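Local atomic coordinates of 1-pyrroline-5-carboxylate dehydrogenase (Thermus thermophilus, PDB entry 1UZB), a protein that oxidises the semialdehyde form of 1-pyrroline-5-carboxylate to glutamate, probably with a nicotinamide cofactor and as the second step of proline breakdown. Residues A136-F141 against P186-T191; E143-A148 against A495-L500; V178-W183 against R254-T259; A285-G290 against S491-K496. All coordinates share one frame; numbering follows the deposited sequence. Where two conformers were deposited one is given.

Interaction 1: residues A136-F141 against P186-T191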
loop_
_atom_site.group_PDB
_atom_site.type_symbol
_atom_site.label_atom_id
_atom_site.label_comp_id
_atom_site.label_asym_id
_atom_site.label_seq_id
_atom_site.Cartn_x
_atom_site.Cartn_y
_atom_site.Cartn_z
ATOM N N ALA A 136 5.024 16.178 29.666
ATOM C CA ALA A 136 4.459 16.029 28.328
ATOM C C ALA A 136 5.196 14.927 27.566
ATOM O O ALA A 136 4.578 14.136 26.854
ATOM C CB ALA A 136 4.551 17.347 27.573
ATOM N N GLU A 137 6.517 14.874 27.721
ATOM C CA GLU A 137 7.327 13.859 27.055
ATOM C C GLU A 137 6.986 12.466 27.593
ATOM O O GLU A 137 6.958 11.502 26.835
ATOM C CB GLU A 137 8.816 14.146 27.262
ATOM C CG GLU A 137 9.739 13.206 26.496
ATOM C CD GLU A 137 11.206 13.477 26.764
ATOM O OE1 GLU A 137 11.600 14.660 26.790
ATOM O OE2 GLU A 137 11.971 12.506 26.934
ATOM N N ALA A 138 6.739 12.362 28.897
ATOM C CA ALA A 138 6.384 11.080 29.509
ATOM C C ALA A 138 5.080 10.562 28.895
ATOM O O ALA A 138 4.971 9.390 28.541
ATOM C CB ALA A 138 6.221 11.246 31.019
ATOM N N ILE A 139 4.092 11.448 28.785
ATOM C CA ILE A 139 2.813 11.085 28.195
ATOM C C ILE A 139 3.070 10.648 26.751
ATOM O O ILE A 139 2.531 9.635 26.296
ATOM C CB ILE A 139 1.840 12.283 28.238
ATOM C CG1 ILE A 139 1.483 12.603 29.694
ATOM C CG2 ILE A 139 0.586 11.970 27.445
ATOM C CD1 ILE A 139 0.830 13.958 29.884
ATOM N N ASP A 140 3.915 11.396 26.042
ATOM C CA ASP A 140 4.244 11.059 24.657
ATOM C C ASP A 140 4.832 9.654 24.534
ATOM O O ASP A 140 4.466 8.909 23.627
ATOM C CB ASP A 140 5.242 12.058 24.054
ATOM C CG ASP A 140 4.613 13.398 23.712
ATOM O OD1 ASP A 140 3.368 13.513 23.737
ATOM O OD2 ASP A 140 5.375 14.341 23.402
ATOM N N PHE A 141 5.753 9.293 25.425
ATOM C CA PHE A 141 6.353 7.960 25.366
ATOM C C PHE A 141 5.284 6.876 25.481
ATOM O O PHE A 141 5.296 5.899 24.732
ATOM C CB PHE A 141 7.381 7.764 26.486
ATOM C CG PHE A 141 8.741 8.328 26.183
ATOM C CD1 PHE A 141 9.399 9.106 27.129
ATOM C CD2 PHE A 141 9.384 8.054 24.978
ATOM C CE1 PHE A 141 10.679 9.605 26.886
ATOM C CE2 PHE A 141 10.665 8.547 24.725
ATOM C CZ PHE A 141 11.312 9.325 25.681
ATOM N N PRO A 186 13.229 12.684 35.397
ATOM C CA PRO A 186 12.658 11.657 36.268
ATOM C C PRO A 186 11.220 11.231 36.041
ATOM O O PRO A 186 10.733 10.317 36.706
ATOM C CB PRO A 186 12.899 12.224 37.657
ATOM C CG PRO A 186 12.685 13.666 37.447
ATOM C CD PRO A 186 13.375 13.957 36.130
ATOM N N VAL A 187 10.525 11.909 35.138
ATOM C CA VAL A 187 9.175 11.488 34.803
ATOM C C VAL A 187 9.256 10.955 33.371
ATOM O O VAL A 187 8.939 9.801 33.119
ATOM C CB VAL A 187 8.141 12.633 34.876
ATOM C CG1 VAL A 187 6.769 12.113 34.449
ATOM C CG2 VAL A 187 8.063 13.170 36.295
ATOM N N ALA A 188 9.739 11.785 32.451
ATOM C CA ALA A 188 9.849 11.398 31.047
ATOM C C ALA A 188 10.695 10.158 30.744
ATOM O O ALA A 188 10.180 9.167 30.231
ATOM C CB ALA A 188 10.367 12.573 30.227
ATOM N N ILE A 189 11.992 10.216 31.035
ATOM C CA ILE A 189 12.867 9.083 30.739
ATOM C C ILE A 189 12.570 7.877 31.630
ATOM O O ILE A 189 12.634 6.734 31.184
ATOM C CB ILE A 189 14.342 9.514 30.824
ATOM C CG1 ILE A 189 14.615 10.546 29.723
ATOM C CG2 ILE A 189 15.268 8.313 30.653
ATOM C CD1 ILE A 189 16.023 11.093 29.715
ATOM N N PHE A 190 12.232 8.139 32.886
ATOM C CA PHE A 190 11.865 7.087 33.827
ATOM C C PHE A 190 10.704 6.302 33.200
ATOM O O PHE A 190 10.737 5.077 33.104
ATOM C CB PHE A 190 11.425 7.740 35.143
ATOM C CG PHE A 190 11.006 6.770 36.212
ATOM C CD1 PHE A 190 11.953 6.053 36.933
ATOM C CD2 PHE A 190 9.662 6.613 36.531
ATOM C CE1 PHE A 190 11.565 5.194 37.964
ATOM C CE2 PHE A 190 9.262 5.758 37.559
ATOM C CZ PHE A 190 10.217 5.048 38.278
ATOM N N THR A 191 9.686 7.023 32.742
ATOM C CA THR A 191 8.516 6.402 32.133
ATOM C C THR A 191 8.824 5.686 30.818
ATOM O O THR A 191 8.443 4.526 30.630
ATOM C CB THR A 191 7.423 7.449 31.874
ATOM O OG1 THR A 191 6.983 7.995 33.123
ATOM C CG2 THR A 191 6.239 6.823 31.161
#
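Val187 O is gripped twice by Thr191, whose OG1 donates to it over 2.7 Å while its backbone N donates from the opposite face of the carbonyl plane. The hydroxyl lies beside the backbone N, anti to the carbonyl carbon (chi1 -63°), a rotation that turns it back toward Val187 O; the methyl branch is left to meet Ala138, with CG2 3.9 Å from Ala138 O. A valine here would probably leave Val187 O to the backbone N-H alone and weaken the hold on this first turn. Small residues let the backbones come close: Ala138 CA and Ala188 CA are 3.8 Å apart, and the methyl of Ala138 fits against Val187 CG1 at 3.6 Å. Glu137, extended with CG anti to N (chi1 -175°), runs CB, CG, CD and OE2 past the Ala188 methyl, while the Phe141 ring stands obliquely to Ala188 O, its CD1 3.2 Å away. Asp134 accepts a hydrogen bond from Ala188 N. Met109 of helix 95-111 also packs on Ala138 and Thr191. This is a close alanine-alanine helix packing, seated where the Pro-Trp-Asn-Phe-Pro loop of the aldehyde dehydrogenase fold turns into helix 188-199.

Interaction 2: residues E143-A148 against A495-L500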
loop_
_atom_site.group_PDB
_atom_site.type_symbol
_atom_site.label_atom_id
_atom_site.label_comp_id
_atom_site.label_asym_id
_atom_site.label_seq_id
_atom_site.Cartn_x
_atom_site.Cartn_y
_atom_site.Cartn_z
ATOM N N GLU A 143 1.961 7.093 24.871
ATOM C CA GLU A 143 1.097 7.123 23.694
ATOM C C GLU A 143 1.799 6.564 22.458
ATOM O O GLU A 143 1.208 5.810 21.681
ATOM C CB GLU A 143 0.647 8.560 23.403
ATOM C CG GLU A 143 -0.256 9.194 24.452
ATOM C CD GLU A 143 -1.695 8.714 24.374
ATOM O OE1 GLU A 143 -2.058 8.051 23.383
ATOM O OE2 GLU A 143 -2.473 9.012 25.305
ATOM N N TYR A 144 3.065 6.932 22.284
ATOM C CA TYR A 144 3.836 6.480 21.135
ATOM C C TYR A 144 4.127 4.984 21.185
ATOM O O TYR A 144 3.834 4.262 20.232
ATOM C CB TYR A 144 5.155 7.257 21.039
ATOM C CG TYR A 144 5.921 6.977 19.766
ATOM C CD1 TYR A 144 5.673 7.705 18.598
ATOM C CD2 TYR A 144 6.861 5.951 19.714
ATOM C CE1 TYR A 144 6.350 7.413 17.412
ATOM C CE2 TYR A 144 7.535 5.651 18.540
ATOM C CZ TYR A 144 7.278 6.383 17.395
ATOM O OH TYR A 144 7.956 6.078 16.238
ATOM N N TYR A 145 4.697 4.514 22.291
ATOM C CA TYR A 145 5.021 3.096 22.413
ATOM C C TYR A 145 3.782 2.196 22.374
ATOM O O TYR A 145 3.856 1.068 21.888
ATOM C CB TYR A 145 5.845 2.849 23.683
ATOM C CG TYR A 145 7.233 3.473 23.655
ATOM C CD1 TYR A 145 7.850 3.887 24.832
ATOM C CD2 TYR A 145 7.923 3.654 22.450
ATOM C CE1 TYR A 145 9.116 4.471 24.822
ATOM C CE2 TYR A 145 9.195 4.243 22.424
ATOM C CZ TYR A 145 9.781 4.649 23.612
ATOM O OH TYR A 145 11.016 5.262 23.599
ATOM N N ALA A 146 2.641 2.680 22.863
ATOM C CA ALA A 146 1.421 1.874 22.821
ATOM C C ALA A 146 1.078 1.559 21.364
ATOM O O ALA A 146 0.670 0.446 21.036
ATOM C CB ALA A 146 0.270 2.622 23.469
ATOM N N ARG A 147 1.235 2.557 20.500
ATOM C CA ARG A 147 0.948 2.409 19.079
ATOM C C ARG A 147 2.054 1.653 18.349
ATOM O O ARG A 147 1.787 0.768 17.542
ATOM C CB ARG A 147 0.759 3.789 18.437
ATOM C CG ARG A 147 -0.497 4.528 18.901
ATOM C CD ARG A 147 -0.480 5.978 18.421
ATOM N NE ARG A 147 -1.730 6.698 18.673
ATOM C CZ ARG A 147 -2.141 7.119 19.865
ATOM N NH1 ARG A 147 -3.293 7.766 19.977
ATOM N NH2 ARG A 147 -1.406 6.904 20.944
ATOM N N ALA A 148 3.300 2.003 18.639
ATOM C CA ALA A 148 4.428 1.361 17.981
ATOM C C ALA A 148 4.479 -0.141 18.240
ATOM O O ALA A 148 4.850 -0.917 17.355
ATOM C CB ALA A 148 5.729 2.016 18.426
ATOM N N ALA A 495 20.323 3.600 21.102
ATOM C CA ALA A 495 18.978 3.062 21.267
ATOM C C ALA A 495 18.100 4.298 21.110
ATOM O O ALA A 495 17.982 5.110 22.028
ATOM C CB ALA A 495 18.806 2.460 22.658
ATOM N N LYS A 496 17.508 4.452 19.932
ATOM C CA LYS A 496 16.678 5.610 19.630
ATOM C C LYS A 496 15.328 5.621 20.334
ATOM O O LYS A 496 14.412 4.892 19.955
ATOM C CB LYS A 496 16.480 5.711 18.116
ATOM C CG LYS A 496 17.718 6.174 17.347
ATOM C CD LYS A 496 18.117 7.586 17.773
ATOM C CE LYS A 496 18.805 8.362 16.659
ATOM N NZ LYS A 496 19.083 9.765 17.076
ATOM N N THR A 497 15.198 6.458 21.358
ATOM C CA THR A 497 13.935 6.542 22.082
ATOM C C THR A 497 12.925 7.332 21.259
ATOM O O THR A 497 13.294 8.159 20.427
ATOM C CB THR A 497 14.106 7.226 23.460
ATOM O OG1 THR A 497 14.498 8.592 23.275
ATOM C CG2 THR A 497 15.159 6.500 24.291
ATOM N N GLY A 498 11.644 7.064 21.486
ATOM C CA GLY A 498 10.608 7.765 20.748
ATOM C C GLY A 498 10.618 7.413 19.274
ATOM O O GLY A 498 10.257 8.232 18.430
ATOM N N ALA A 499 11.033 6.189 18.966
ATOM C CA ALA A 499 11.098 5.715 17.592
ATOM C C ALA A 499 10.669 4.254 17.540
ATOM O O ALA A 499 10.810 3.518 18.519
ATOM C CB ALA A 499 12.516 5.859 17.059
ATOM N N LEU A 500 10.150 3.838 16.389
ATOM C CA LEU A 500 9.705 2.463 16.205
ATOM C C LEU A 500 10.809 1.465 16.551
ATOM O O LEU A 500 10.549 0.440 17.172
ATOM C CB LEU A 500 9.257 2.252 14.754
ATOM C CG LEU A 500 8.070 3.099 14.280
ATOM C CD1 LEU A 500 7.889 2.945 12.780
ATOM C CD2 LEU A 500 6.814 2.680 15.018
#
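Two consecutive tyrosines of helix 128-149 meet the backbone of an irregular segment in a buried helix-to-loop contact of the aldehyde dehydrogenase fold, where the chain runs from strand 468-471 toward helix 500-504. Tyr145 supplies a hydrogen bond across it: its OH accepts from Gly498 N at 2.8 Å, almost straight at 172°. The same oxygen rests against Thr497 CA. Tyr145 is further fixed by two neighbouring rings, Phe141 and Tyr502, whose planes are turned only slightly from its own. Tyr144 comes to the loop differently. With CG anti to its N (chi1 -172°), its ring lies beneath the Gly498 carbonyl, and Gly498 O sits 3.6 Å above the ring plane, displaced toward the rim. Leu500 N approaches the same ring at its edge, and Tyr144 OH comes to 3.4 Å from Ala499 CA. Phe6 meets Tyr144 in a T-shaped stack. Gly498 has a positive phi, a conformation that glycine adopts readily and in which its carbonyl is carried over the Tyr144 ring. Glu158 of a second subunit packs on Leu500, bringing the contact close to a subunit interface. Beyond the tyrosines the contact turns apolar, ending where one branch of Leu500, CD2, settles on the methyl of Ala148 at 3.6 Å from its CB.

Interaction 3: residues V178-W183 against R254-T259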
loop_
_atom_site.group_PDB
_atom_site.type_symbol
_atom_site.label_atom_id
_atom_site.label_comp_id
_atom_site.label_asym_id
_atom_site.label_seq_id
_atom_site.Cartn_x
_atom_site.Cartn_y
_atom_site.Cartn_z
ATOM N N VAL A 178 16.079 -4.824 34.192
ATOM C CA VAL A 178 16.193 -3.712 35.119
ATOM C C VAL A 178 16.364 -2.384 34.389
ATOM O O VAL A 178 17.052 -2.297 33.362
ATOM C CB VAL A 178 17.380 -3.921 36.105
ATOM C CG1 VAL A 178 18.683 -4.083 35.337
ATOM C CG2 VAL A 178 17.470 -2.747 37.077
ATOM N N VAL A 179 15.701 -1.362 34.921
ATOM C CA VAL A 179 15.765 -0.013 34.384
ATOM C C VAL A 179 16.450 0.867 35.426
ATOM O O VAL A 179 16.058 0.880 36.595
ATOM C CB VAL A 179 14.346 0.538 34.098
ATOM C CG1 VAL A 179 14.387 2.051 33.906
ATOM C CG2 VAL A 179 13.780 -0.132 32.855
ATOM N N ILE A 180 17.480 1.587 34.999
ATOM C CA ILE A 180 18.225 2.485 35.876
ATOM C C ILE A 180 18.033 3.865 35.256
ATOM O O ILE A 180 18.648 4.198 34.240
ATOM C CB ILE A 180 19.715 2.082 35.920
ATOM C CG1 ILE A 180 19.829 0.668 36.502
ATOM C CG2 ILE A 180 20.513 3.073 36.764
ATOM C CD1 ILE A 180 21.220 0.094 36.488
ATOM N N ALA A 181 17.157 4.651 35.876
ATOM C CA ALA A 181 16.787 5.974 35.382
ATOM C C ALA A 181 17.589 7.160 35.910
ATOM O O ALA A 181 18.215 7.091 36.966
ATOM C CB ALA A 181 15.300 6.208 35.643
ATOM N N PRO A 182 17.559 8.279 35.172
ATOM C CA PRO A 182 18.269 9.509 35.525
ATOM C C PRO A 182 17.417 10.451 36.369
ATOM O O PRO A 182 16.195 10.308 36.439
ATOM C CB PRO A 182 18.578 10.109 34.165
ATOM C CG PRO A 182 17.310 9.833 33.428
ATOM C CD PRO A 182 16.990 8.388 33.814
ATOM N N TRP A 183 18.072 11.418 37.003
ATOM C CA TRP A 183 17.368 12.392 37.825
ATOM C C TRP A 183 16.961 13.637 37.048
ATOM O O TRP A 183 16.094 14.383 37.499
ATOM C CB TRP A 183 18.221 12.826 39.030
ATOM C CG TRP A 183 19.622 13.271 38.698
ATOM C CD1 TRP A 183 20.759 12.522 38.795
ATOM C CD2 TRP A 183 20.037 14.568 38.236
ATOM N NE1 TRP A 183 21.854 13.267 38.431
ATOM C CE2 TRP A 183 21.441 14.525 38.082
ATOM C CE3 TRP A 183 19.360 15.761 37.940
ATOM C CZ2 TRP A 183 22.183 15.627 37.644
ATOM C CZ3 TRP A 183 20.101 16.861 37.504
ATOM C CH2 TRP A 183 21.497 16.783 37.362
ATOM N N ARG A 254 17.607 -10.342 32.481
ATOM C CA ARG A 254 17.696 -10.525 31.032
ATOM C C ARG A 254 18.237 -9.339 30.245
ATOM O O ARG A 254 18.937 -9.514 29.247
ATOM C CB ARG A 254 16.322 -10.916 30.477
ATOM C CG ARG A 254 16.328 -11.310 29.003
ATOM C CD ARG A 254 17.086 -12.608 28.797
ATOM N NE ARG A 254 17.301 -12.973 27.397
ATOM C CZ ARG A 254 18.249 -12.456 26.624
ATOM N NH1 ARG A 254 18.376 -12.867 25.370
ATOM N NH2 ARG A 254 19.070 -11.524 27.096
ATOM N N PHE A 255 17.894 -8.132 30.676
ATOM C CA PHE A 255 18.360 -6.936 29.995
ATOM C C PHE A 255 18.493 -5.787 30.964
ATOM O O PHE A 255 17.917 -5.806 32.053
ATOM C CB PHE A 255 17.404 -6.538 28.858
ATOM C CG PHE A 255 16.000 -6.218 29.311
ATOM C CD1 PHE A 255 15.026 -7.208 29.349
ATOM C CD2 PHE A 255 15.651 -4.923 29.701
ATOM C CE1 PHE A 255 13.726 -6.921 29.766
ATOM C CE2 PHE A 255 14.352 -4.627 30.119
ATOM C CZ PHE A 255 13.388 -5.628 30.152
ATOM N N ILE A 256 19.249 -4.780 30.550
ATOM C CA ILE A 256 19.478 -3.599 31.363
ATOM C C ILE A 256 19.252 -2.380 30.484
ATOM O O ILE A 256 19.819 -2.284 29.399
ATOM C CB ILE A 256 20.930 -3.562 31.882
ATOM C CG1 ILE A 256 21.223 -4.822 32.698
ATOM C CG2 ILE A 256 21.160 -2.322 32.729
ATOM C CD1 ILE A 256 22.687 -5.221 32.685
ATOM N N ASN A 257 18.400 -1.469 30.943
ATOM C CA ASN A 257 18.123 -0.244 30.208
ATOM C C ASN A 257 18.633 0.865 31.128
ATOM O O ASN A 257 18.110 1.062 32.225
ATOM C CB ASN A 257 16.619 -0.116 29.946
ATOM C CG ASN A 257 16.299 0.840 28.810
ATOM O OD1 ASN A 257 17.190 1.300 28.093
ATOM N ND2 ASN A 257 15.017 1.136 28.637
ATOM N N PHE A 258 19.668 1.568 30.682
ATOM C CA PHE A 258 20.292 2.607 31.487
ATOM C C PHE A 258 20.473 3.944 30.794
ATOM O O PHE A 258 20.800 4.010 29.610
ATOM C CB PHE A 258 21.670 2.119 31.950
ATOM C CG PHE A 258 22.531 3.193 32.559
ATOM C CD1 PHE A 258 22.394 3.538 33.897
ATOM C CD2 PHE A 258 23.489 3.852 31.789
ATOM C CE1 PHE A 258 23.199 4.522 34.466
ATOM C CE2 PHE A 258 24.303 4.842 32.348
ATOM C CZ PHE A 258 24.156 5.175 33.688
ATOM N N THR A 259 20.264 5.009 31.562
ATOM C CA THR A 259 20.469 6.370 31.089
ATOM C C THR A 259 21.128 7.084 32.262
ATOM O O THR A 259 20.577 7.121 33.362
ATOM C CB THR A 259 19.149 7.078 30.718
ATOM O OG1 THR A 259 18.514 6.374 29.642
ATOM C CG2 THR A 259 19.428 8.509 30.269
HETATM O O HOH W 1 21.008 7.178 36.066
#
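Four backbone hydrogen bonds join strands 165-180 and 255-259 as parallel neighbours in the central sheet of the Rossmann-like domain of the aldehyde dehydrogenase fold. Asn257 lies between two of them: its N donates to Val178 O over 2.9 Å, and its O accepts from Ile180 N at the same length. Val178 N to Phe255 O and Thr259 N to Ile180 O complete the ladder, the latter being the longest at 3.2 Å. Past the last pair the strands part, and a water donates to Thr259 O and more weakly to Ala181 O, while the Pro182 ring lies obliquely against Thr259. On one face Val179 CG2 runs alongside Asn257 CB, under Met193 of helix 188-199; Asn257 ND2 donates to Tyr502 OH and Met193 O, beyond the two strands. The other face is built of Val178, Ile180, Ile256 and Phe258, and Ile268 of helix 262-272 packs on the last three. There Val178 puts CG1 in the crowded position between N and carbonyl carbon (chi1 58°), from which it touches Ile256 CG1 at 3.7 Å. Farther along, Ile180 addresses the Phe258 ring at its edge, its CG2 methyl 3.5 Å from CD1 of Phe258.

Interaction 4: residues A285-G290 against S491-K496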
loop_
_atom_site.group_PDB
_atom_site.type_symbol
_atom_site.label_atom_id
_atom_site.label_comp_id
_atom_site.label_asym_id
_atom_site.label_seq_id
_atom_site.Cartn_x
_atom_site.Cartn_y
_atom_site.Cartn_z
ATOM N N ALA A 285 22.267 -4.878 26.961
ATOM C CA ALA A 285 22.416 -3.672 27.762
ATOM C C ALA A 285 22.329 -2.472 26.839
ATOM O O ALA A 285 23.108 -2.350 25.887
ATOM C CB ALA A 285 23.754 -3.678 28.489
ATOM N N TYR A 286 21.370 -1.599 27.117
ATOM C CA TYR A 286 21.174 -0.395 26.327
ATOM C C TYR A 286 21.563 0.764 27.223
ATOM O O TYR A 286 21.077 0.876 28.345
ATOM C CB TYR A 286 19.711 -0.298 25.886
ATOM C CG TYR A 286 18.987 -1.631 25.787
ATOM C CD1 TYR A 286 18.300 -2.156 26.880
ATOM C CD2 TYR A 286 18.993 -2.369 24.602
ATOM C CE1 TYR A 286 17.635 -3.379 26.797
ATOM C CE2 TYR A 286 18.330 -3.593 24.509
ATOM C CZ TYR A 286 17.650 -4.092 25.610
ATOM O OH TYR A 286 16.970 -5.290 25.528
ATOM N N VAL A 287 22.470 1.608 26.742
ATOM C CA VAL A 287 22.925 2.731 27.542
ATOM C C VAL A 287 22.960 4.060 26.787
ATOM O O VAL A 287 23.360 4.121 25.624
ATOM C CB VAL A 287 24.337 2.452 28.118
ATOM C CG1 VAL A 287 24.332 1.148 28.909
ATOM C CG2 VAL A 287 25.356 2.384 26.994
ATOM N N GLU A 288 22.502 5.116 27.455
ATOM C CA GLU A 288 22.519 6.476 26.913
ATOM C C GLU A 288 23.404 7.160 27.942
ATOM O O GLU A 288 23.018 7.294 29.106
ATOM C CB GLU A 288 21.110 7.082 26.898
ATOM C CG GLU A 288 20.969 8.361 26.073
ATOM C CD GLU A 288 21.070 9.632 26.903
ATOM O OE1 GLU A 288 22.185 9.983 27.348
ATOM O OE2 GLU A 288 20.023 10.277 27.114
ATOM N N THR A 289 24.582 7.596 27.507
ATOM C CA THR A 289 25.580 8.154 28.409
ATOM C C THR A 289 26.018 9.613 28.316
ATOM O O THR A 289 27.168 9.930 28.635
ATOM C CB THR A 289 26.830 7.272 28.347
ATOM O OG1 THR A 289 27.131 6.985 26.973
ATOM C CG2 THR A 289 26.589 5.960 29.078
ATOM N N GLY A 290 25.124 10.491 27.886
ATOM C CA GLY A 290 25.459 11.904 27.817
ATOM C C GLY A 290 26.249 12.366 26.612
ATOM O O GLY A 290 26.416 11.630 25.643
ATOM N N SER A 491 28.383 8.385 23.615
ATOM C CA SER A 491 27.096 8.904 24.055
ATOM C C SER A 491 26.143 7.719 24.227
ATOM O O SER A 491 25.001 7.887 24.645
ATOM C CB SER A 491 26.527 9.902 23.047
ATOM O OG SER A 491 27.239 11.123 23.136
ATOM N N GLY A 492 26.615 6.517 23.899
ATOM C CA GLY A 492 25.769 5.354 24.088
ATOM C C GLY A 492 25.682 4.341 22.971
ATOM O O GLY A 492 26.473 4.350 22.028
ATOM N N THR A 493 24.687 3.468 23.084
ATOM C CA THR A 493 24.464 2.398 22.121
ATOM C C THR A 493 23.490 2.731 20.986
ATOM O O THR A 493 23.097 1.848 20.230
ATOM C CB THR A 493 23.974 1.132 22.848
ATOM O OG1 THR A 493 22.911 1.483 23.742
ATOM C CG2 THR A 493 25.106 0.509 23.646
ATOM N N ASN A 494 23.114 4.001 20.869
ATOM C CA ASN A 494 22.205 4.458 19.817
ATOM C C ASN A 494 20.815 3.832 19.887
ATOM O O ASN A 494 20.207 3.540 18.858
ATOM C CB ASN A 494 22.822 4.207 18.427
ATOM C CG ASN A 494 22.126 4.996 17.321
ATOM O OD1 ASN A 494 21.558 4.421 16.394
ATOM N ND2 ASN A 494 22.176 6.322 17.418
ATOM N N ALA A 495 20.323 3.600 21.102
ATOM C CA ALA A 495 18.978 3.062 21.267
ATOM C C ALA A 495 18.100 4.298 21.110
ATOM O O ALA A 495 17.982 5.110 22.028
ATOM C CB ALA A 495 18.806 2.460 22.658
ATOM N N LYS A 496 17.508 4.452 19.932
ATOM C CA LYS A 496 16.678 5.610 19.630
ATOM C C LYS A 496 15.328 5.621 20.334
ATOM O O LYS A 496 14.412 4.892 19.955
ATOM C CB LYS A 496 16.480 5.711 18.116
ATOM C CG LYS A 496 17.718 6.174 17.347
ATOM C CD LYS A 496 18.117 7.586 17.773
ATOM C CE LYS A 496 18.805 8.362 16.659
ATOM N NZ LYS A 496 19.083 9.765 17.076
HETATM O O HOH W 2 21.308 4.707 23.712
#
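The methyl CG2 of Thr493 overlaps CG2 of Val287 at 3.8 Å, the two side chains crossing at about a right angle. Thr493 has OG1 between its backbone N and carbonyl carbon (chi1 48°), which brings the oxygen to the strand, where it accepts from Val287 N at 3.0 Å. Its own N donates to Val287 O over 2.9 Å, so this one residue takes both backbone groups of Val287. Were Thr493 an alanine, the Val287 N-H would probably be left without its acceptor and a gap opened beside the valine methyl. A water also donates to Val287 O and accepts from Ala495 N, tying the loop to it again. Gly492 lies so close to the strand that a side chain there would run into Val287 O. Thr289 N donates to Ser491 O from well above the carbonyl plane, 63° out of it. Ser491 OG then reaches Gly290 O at 2.7 Å, within the carbonyl plane, and accepts from Gly444 N as well. The loop lies along one flank of strand 284-288 in the central sheet of the aldehyde dehydrogenase fold, joined by a single beta bridge at Glu288 and Gly492; Phe282 of a second subunit packs on Val287 and Thr289. The chemistry is mainly that of backbone groups: the loop satisfies N-H and C=O groups on the strand's flank, with two hydroxyls standing in where regular pairing stops.

How the interactions relate
All four contacts are buried, but 2 and 4 lie nearer the oligomer interface, each touching a second subunit, whereas 1 and 3 meet no other chain. Interactions 1 and 2 share helix 128-149, and Phe141 of the first packs on Thr497 and Gly498 of the second. Interactions 3 and 4 meet on one sheet, where the backbone of Tyr286 is hydrogen-bonded to strand 255-259. Helix 188-199 links 1 to 3 through Ile189 on Pro182. Residues 495-496 belong to both 2 and 4. Chemistry follows position: close, mainly apolar helix packing in 1, tyrosines against loop backbone in 2, a regular ladder in 3, and irregular backbone and hydroxyl bonding in 4.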